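Sarcosine oxidase (Pyrococcus horikoshii, PDB 1Y56) binds FAD and FMN and probably oxidises L-proline as the beta subunit of a proline dehydrogenase. Local coordinates at residues L70-F82 with E150-Y162. Residues are numbered along the deposited sequence; the frame is centred on the assembly and turned at random.
Sequences LWKKYSEEYGFSF and EATTAFAVKAKEY
Phe155 of helix 150-161 reaches across to helix 70-78 where the two helix axes, 10.9 Å apart at closest approach, cross at 74°, and just after helix 70-78 the CA atoms of Phe80 and Ala151 come nearest across the segments. How one aromatic ring can knit such a steep crossing together is well illustrated here. The edge of Phe155 is presented to the face of Tyr74 in an offset edge-to-face pair, with CE1 of Phe155 3.8 Å from CG of Tyr74 and the planes at 68°. Its CE2 meets CZ3 of Trp71, which lies in the plane of the Phe155 ring, and also the rim of Phe80 in an oblique ring pair.

Phe80 follows the turn at Gly79, and its CG sits between backbone N and carbonyl carbon (chi1 70°), which lays the ring between the helices: Ser75 CA covers one face, and the methyl of Ala151 the other in a CH-pi contact. CB of Ala154 adds a contact at 3.7 Å to CD2 of Phe80.

Tyr78 lies farther out, where Lys158, bent at chi2, sets CG almost exactly over the ring centre, 3.4 Å from the centroid. Replacing Tyr78 by an alanine would take away the ring under the Lys158 methylenes and is likely to leave them less fixed, with a gap beside Phe155. NZ of Lys158 makes a salt bridge with Glu161, its hydrogen bond to OE2 being weak.

His22 of helix 15-26 adds its ring to both Tyr74 and Phe155, and Trp71 NE1 donates a hydrogen bond to Met339 O. The arrangement is an aromatic cluster at a helix-helix crossing, joining helices 58-78 and 148-161 in this FAD-dependent oxidoreductase fold, with the side chain of Trp71 about 7 Å from the bound FAD.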
loop_
_atom_site.group_PDB
_atom_site.type_symbol
_atom_site.label_atom_id
_atom_site.label_comp_id
_atom_site.label_asym_id
_atom_site.label_seq_id
_atom_site.Cartn_x
_atom_site.Cartn_y
_atom_site.Cartn_z
ATOM N N LEU B 70 56.784 22.167 17.496
ATOM C CA LEU B 70 56.163 20.886 17.829
ATOM C C LEU B 70 55.803 20.069 16.582
ATOM O O LEU B 70 55.892 18.839 16.583
ATOM C CB LEU B 70 54.957 21.081 18.753
ATOM C CG LEU B 70 55.246 21.665 20.138
ATOM C CD1 LEU B 70 53.951 22.029 20.821
ATOM C CD2 LEU B 70 56.038 20.701 20.990
ATOM N N TRP B 71 55.415 20.755 15.513
ATOM C CA TRP B 71 55.214 20.088 14.226
ATOM C C TRP B 71 56.502 19.423 13.720
ATOM O O TRP B 71 56.471 18.269 13.318
ATOM C CB TRP B 71 54.645 21.050 13.176
ATOM C CG TRP B 71 53.180 21.339 13.348
ATOM C CD1 TRP B 71 52.607 22.549 13.638
ATOM C CD2 TRP B 71 52.104 20.402 13.244
ATOM N NE1 TRP B 71 51.245 22.421 13.716
ATOM C CE2 TRP B 71 50.906 21.115 13.476
ATOM C CE3 TRP B 71 52.035 19.030 12.966
ATOM C CZ2 TRP B 71 49.649 20.502 13.441
ATOM C CZ3 TRP B 71 50.785 18.417 12.937
ATOM C CH2 TRP B 71 49.609 19.155 13.179
ATOM N N LYS B 72 57.624 20.140 13.761
ATOM C CA LYS B 72 58.911 19.557 13.388
ATOM C C LYS B 72 59.240 18.340 14.244
ATOM O O LYS B 72 59.610 17.287 13.720
ATOM C CB LYS B 72 60.049 20.581 13.480
ATOM C CG LYS B 72 60.322 21.353 12.174
ATOM C CD LYS B 72 61.817 21.635 11.956
ATOM C CE LYS B 72 62.325 22.717 12.897
ATOM N NZ LYS B 72 63.739 23.096 12.584
ATOM N N LYS B 73 59.085 18.484 15.555
ATOM C CA LYS B 73 59.460 17.436 16.492
ATOM C C LYS B 73 58.634 16.178 16.284
ATOM O O LYS B 73 59.186 15.106 16.035
ATOM C CB LYS B 73 59.317 17.953 17.922
ATOM C CG LYS B 73 59.508 16.934 19.022
ATOM C CD LYS B 73 58.982 17.520 20.310
ATOM C CE LYS B 73 59.941 17.322 21.466
ATOM N NZ LYS B 73 59.782 15.981 22.099
ATOM N N TYR B 74 57.314 16.324 16.370
ATOM C CA TYR B 74 56.401 15.188 16.322
ATOM C C TYR B 74 56.262 14.577 14.937
ATOM O O TYR B 74 56.087 13.375 14.796
ATOM C CB TYR B 74 55.042 15.593 16.863
ATOM C CG TYR B 74 55.043 15.800 18.352
ATOM C CD1 TYR B 74 54.715 17.033 18.898
ATOM C CD2 TYR B 74 55.365 14.758 19.220
ATOM C CE1 TYR B 74 54.711 17.231 20.279
ATOM C CE2 TYR B 74 55.358 14.940 20.602
ATOM C CZ TYR B 74 55.034 16.181 21.119
ATOM O OH TYR B 74 55.025 16.373 22.473
ATOM N N SER B 75 56.345 15.432 13.922
ATOM C CA SER B 75 56.376 15.025 12.521
ATOM C C SER B 75 57.398 13.916 12.264
ATOM O O SER B 75 57.059 12.879 11.708
ATOM C CB SER B 75 56.682 16.241 11.648
ATOM O OG SER B 75 56.665 15.908 10.282
ATOM N N GLU B 76 58.649 14.134 12.669
ATOM C CA GLU B 76 59.694 13.159 12.394
ATOM C C GLU B 76 59.723 12.097 13.462
ATOM O O GLU B 76 60.035 10.948 13.177
ATOM C CB GLU B 76 61.070 13.819 12.221
ATOM C CG GLU B 76 61.765 14.266 13.504
ATOM C CD GLU B 76 62.530 15.597 13.340
ATOM O OE1 GLU B 76 63.133 16.049 14.350
ATOM O OE2 GLU B 76 62.514 16.193 12.220
ATOM N N GLU B 77 59.379 12.480 14.686
ATOM C CA GLU B 77 59.381 11.550 15.791
ATOM C C GLU B 77 58.306 10.457 15.661
ATOM O O GLU B 77 58.516 9.349 16.131
ATOM C CB GLU B 77 59.254 12.300 17.108
ATOM C CG GLU B 77 59.834 11.540 18.282
ATOM C CD GLU B 77 59.616 12.241 19.617
ATOM O OE1 GLU B 77 59.993 13.431 19.757
ATOM O OE2 GLU B 77 59.079 11.586 20.539
ATOM N N TYR B 78 57.167 10.760 15.031
ATOM C CA TYR B 78 56.076 9.770 14.831
ATOM C C TYR B 78 55.882 9.385 13.356
ATOM O O TYR B 78 55.048 8.538 13.025
ATOM C CB TYR B 78 54.735 10.253 15.405
ATOM C CG TYR B 78 54.704 10.627 16.875
ATOM C CD1 TYR B 78 53.704 11.464 17.369
ATOM C CD2 TYR B 78 55.664 10.153 17.771
ATOM C CE1 TYR B 78 53.644 11.809 18.715
ATOM C CE2 TYR B 78 55.624 10.504 19.123
ATOM C CZ TYR B 78 54.604 11.326 19.589
ATOM O OH TYR B 78 54.556 11.667 20.926
ATOM N N GLY B 79 56.645 10.033 12.481
ATOM C CA GLY B 79 56.705 9.692 11.063
ATOM C C GLY B 79 55.460 10.039 10.277
ATOM O O GLY B 79 54.942 9.202 9.552
ATOM N N PHE B 80 54.973 11.272 10.405
ATOM C CA PHE B 80 53.722 11.619 9.747
ATOM C C PHE B 80 53.813 12.710 8.706
ATOM O O PHE B 80 52.820 12.981 8.045
ATOM C CB PHE B 80 52.568 11.870 10.739
ATOM C CG PHE B 80 52.704 13.122 11.546
ATOM C CD1 PHE B 80 52.654 14.378 10.938
ATOM C CD2 PHE B 80 52.838 13.050 12.925
ATOM C CE1 PHE B 80 52.773 15.544 11.686
ATOM C CE2 PHE B 80 52.943 14.207 13.689
ATOM C CZ PHE B 80 52.913 15.462 13.064
ATOM N N SER B 81 54.964 13.343 8.535
ATOM C CA SER B 81 55.149 14.147 7.314
ATOM C C SER B 81 54.563 15.563 7.355
ATOM O O SER B 81 53.348 15.771 7.287
ATOM C CB SER B 81 54.625 13.380 6.087
ATOM O OG SER B 81 54.426 14.237 4.996
ATOM N N PHE B 82 55.473 16.523 7.443
ATOM C CA PHE B 82 55.170 17.936 7.532
ATOM C C PHE B 82 56.234 18.675 6.733
ATOM O O PHE B 82 57.343 18.905 7.222
ATOM C CB PHE B 82 55.147 18.368 9.005
ATOM C CG PHE B 82 55.467 19.824 9.234
ATOM C CD1 PHE B 82 54.750 20.835 8.576
ATOM C CD2 PHE B 82 56.481 20.186 10.126
ATOM C CE1 PHE B 82 55.046 22.191 8.795
ATOM C CE2 PHE B 82 56.796 21.538 10.352
ATOM C CZ PHE B 82 56.071 22.544 9.689
ATOM N N GLU B 150 46.114 12.363 8.466
ATOM C CA GLU B 150 47.330 11.642 8.777
ATOM C C GLU B 150 47.850 12.035 10.160
ATOM O O GLU B 150 48.093 11.163 11.001
ATOM C CB GLU B 150 48.402 11.904 7.725
ATOM C CG GLU B 150 49.433 10.789 7.683
ATOM C CD GLU B 150 50.755 11.163 7.006
ATOM O OE1 GLU B 150 50.815 12.140 6.210
ATOM O OE2 GLU B 150 51.750 10.453 7.278
ATOM N N ALA B 151 47.997 13.342 10.384
ATOM C CA ALA B 151 48.559 13.874 11.623
ATOM C C ALA B 151 47.715 13.578 12.869
ATOM O O ALA B 151 48.248 13.329 13.948
ATOM C CB ALA B 151 48.799 15.357 11.489
ATOM N N THR B 152 46.397 13.613 12.720
ATOM C CA THR B 152 45.505 13.357 13.841
ATOM C C THR B 152 45.582 11.890 14.256
ATOM O O THR B 152 45.722 11.590 15.437
ATOM C CB THR B 152 44.054 13.782 13.519
ATOM O OG1 THR B 152 44.045 15.151 13.113
ATOM C CG2 THR B 152 43.174 13.644 14.736
ATOM N N THR B 153 45.508 10.990 13.276
ATOM C CA THR B 153 45.561 9.549 13.524
ATOM C C THR B 153 46.865 9.163 14.220
ATOM O O THR B 153 46.869 8.301 15.109
ATOM C CB THR B 153 45.395 8.755 12.216
ATOM O OG1 THR B 153 44.150 9.113 11.609
ATOM C CG2 THR B 153 45.390 7.270 12.479
ATOM N N ALA B 154 47.954 9.826 13.818
ATOM C CA ALA B 154 49.279 9.627 14.397
ATOM C C ALA B 154 49.288 10.008 15.879
ATOM O O ALA B 154 49.526 9.157 16.745
ATOM C CB ALA B 154 50.325 10.403 13.612
ATOM N N PHE B 155 48.988 11.272 16.170
ATOM C CA PHE B 155 48.832 11.725 17.553
ATOM C C PHE B 155 47.881 10.828 18.320
ATOM O O PHE B 155 48.085 10.571 19.486
ATOM C CB PHE B 155 48.303 13.157 17.610
ATOM C CG PHE B 155 49.335 14.208 17.348
ATOM C CD1 PHE B 155 50.378 14.414 18.240
ATOM C CD2 PHE B 155 49.237 15.023 16.227
ATOM C CE1 PHE B 155 51.329 15.403 18.004
ATOM C CE2 PHE B 155 50.174 16.021 15.970
ATOM C CZ PHE B 155 51.230 16.211 16.861
ATOM N N ALA B 156 46.835 10.361 17.657
ATOM C CA ALA B 156 45.864 9.476 18.272
ATOM C C ALA B 156 46.500 8.172 18.783
ATOM O O ALA B 156 46.362 7.858 19.971
ATOM C CB ALA B 156 44.718 9.193 17.303
ATOM N N VAL B 157 47.206 7.437 17.910
ATOM C CA VAL B 157 47.761 6.121 18.296
ATOM C C VAL B 157 48.849 6.243 19.354
ATOM O O VAL B 157 49.036 5.322 20.147
ATOM C CB VAL B 157 48.267 5.228 17.095
ATOM C CG1 VAL B 157 47.302 5.266 15.909
ATOM C CG2 VAL B 157 49.676 5.600 16.664
ATOM N N LYS B 158 49.556 7.374 19.359
ATOM C CA LYS B 158 50.536 7.671 20.408
ATOM C C LYS B 158 49.874 7.984 21.754
ATOM O O LYS B 158 50.326 7.519 22.806
ATOM C CB LYS B 158 51.473 8.801 19.988
ATOM C CG LYS B 158 52.678 8.329 19.176
ATOM C CD LYS B 158 53.675 7.525 20.041
ATOM C CE LYS B 158 54.861 6.983 19.222
ATOM N NZ LYS B 158 54.433 6.108 18.087
ATOM N N ALA B 159 48.792 8.757 21.712
ATOM C CA ALA B 159 48.045 9.085 22.913
ATOM C C ALA B 159 47.559 7.805 23.583
ATOM O O ALA B 159 47.596 7.697 24.812
ATOM C CB ALA B 159 46.882 10.005 22.584
ATOM N N LYS B 160 47.124 6.843 22.768
ATOM C CA LYS B 160 46.691 5.539 23.270
ATOM C C LYS B 160 47.880 4.781 23.853
ATOM O O LYS B 160 47.811 4.264 24.972
ATOM C CB LYS B 160 46.018 4.712 22.171
ATOM C CG LYS B 160 44.520 4.960 22.024
ATOM C CD LYS B 160 43.756 3.687 21.635
ATOM C CE LYS B 160 43.548 3.589 20.126
ATOM N NZ LYS B 160 42.584 2.512 19.762
ATOM N N GLU B 161 48.970 4.742 23.087
ATOM C CA GLU B 161 50.225 4.162 23.536
ATOM C C GLU B 161 50.651 4.702 24.891
ATOM O O GLU B 161 51.011 3.935 25.775
ATOM C CB GLU B 161 51.319 4.391 22.500
ATOM C CG GLU B 161 51.305 3.362 21.384
ATOM C CD GLU B 161 52.436 3.550 20.383
ATOM O OE1 GLU B 161 52.398 2.875 19.328
ATOM O OE2 GLU B 161 53.360 4.365 20.643
ATOM N N TYR B 162 50.588 6.020 25.049
ATOM C CA TYR B 162 50.842 6.665 26.334
ATOM C C TYR B 162 49.727 6.456 27.354
ATOM O O TYR B 162 49.824 6.976 28.462
ATOM C CB TYR B 162 51.008 8.170 26.167
ATOM C CG TYR B 162 52.312 8.641 25.591
ATOM C CD1 TYR B 162 53.496 8.549 26.318
ATOM C CD2 TYR B 162 52.352 9.232 24.329
ATOM C CE1 TYR B 162 54.700 9.010 25.787
ATOM C CE2 TYR B 162 53.545 9.691 23.783
ATOM C CZ TYR B 162 54.713 9.581 24.515
ATOM O OH TYR B 162 55.885 10.053 23.974
#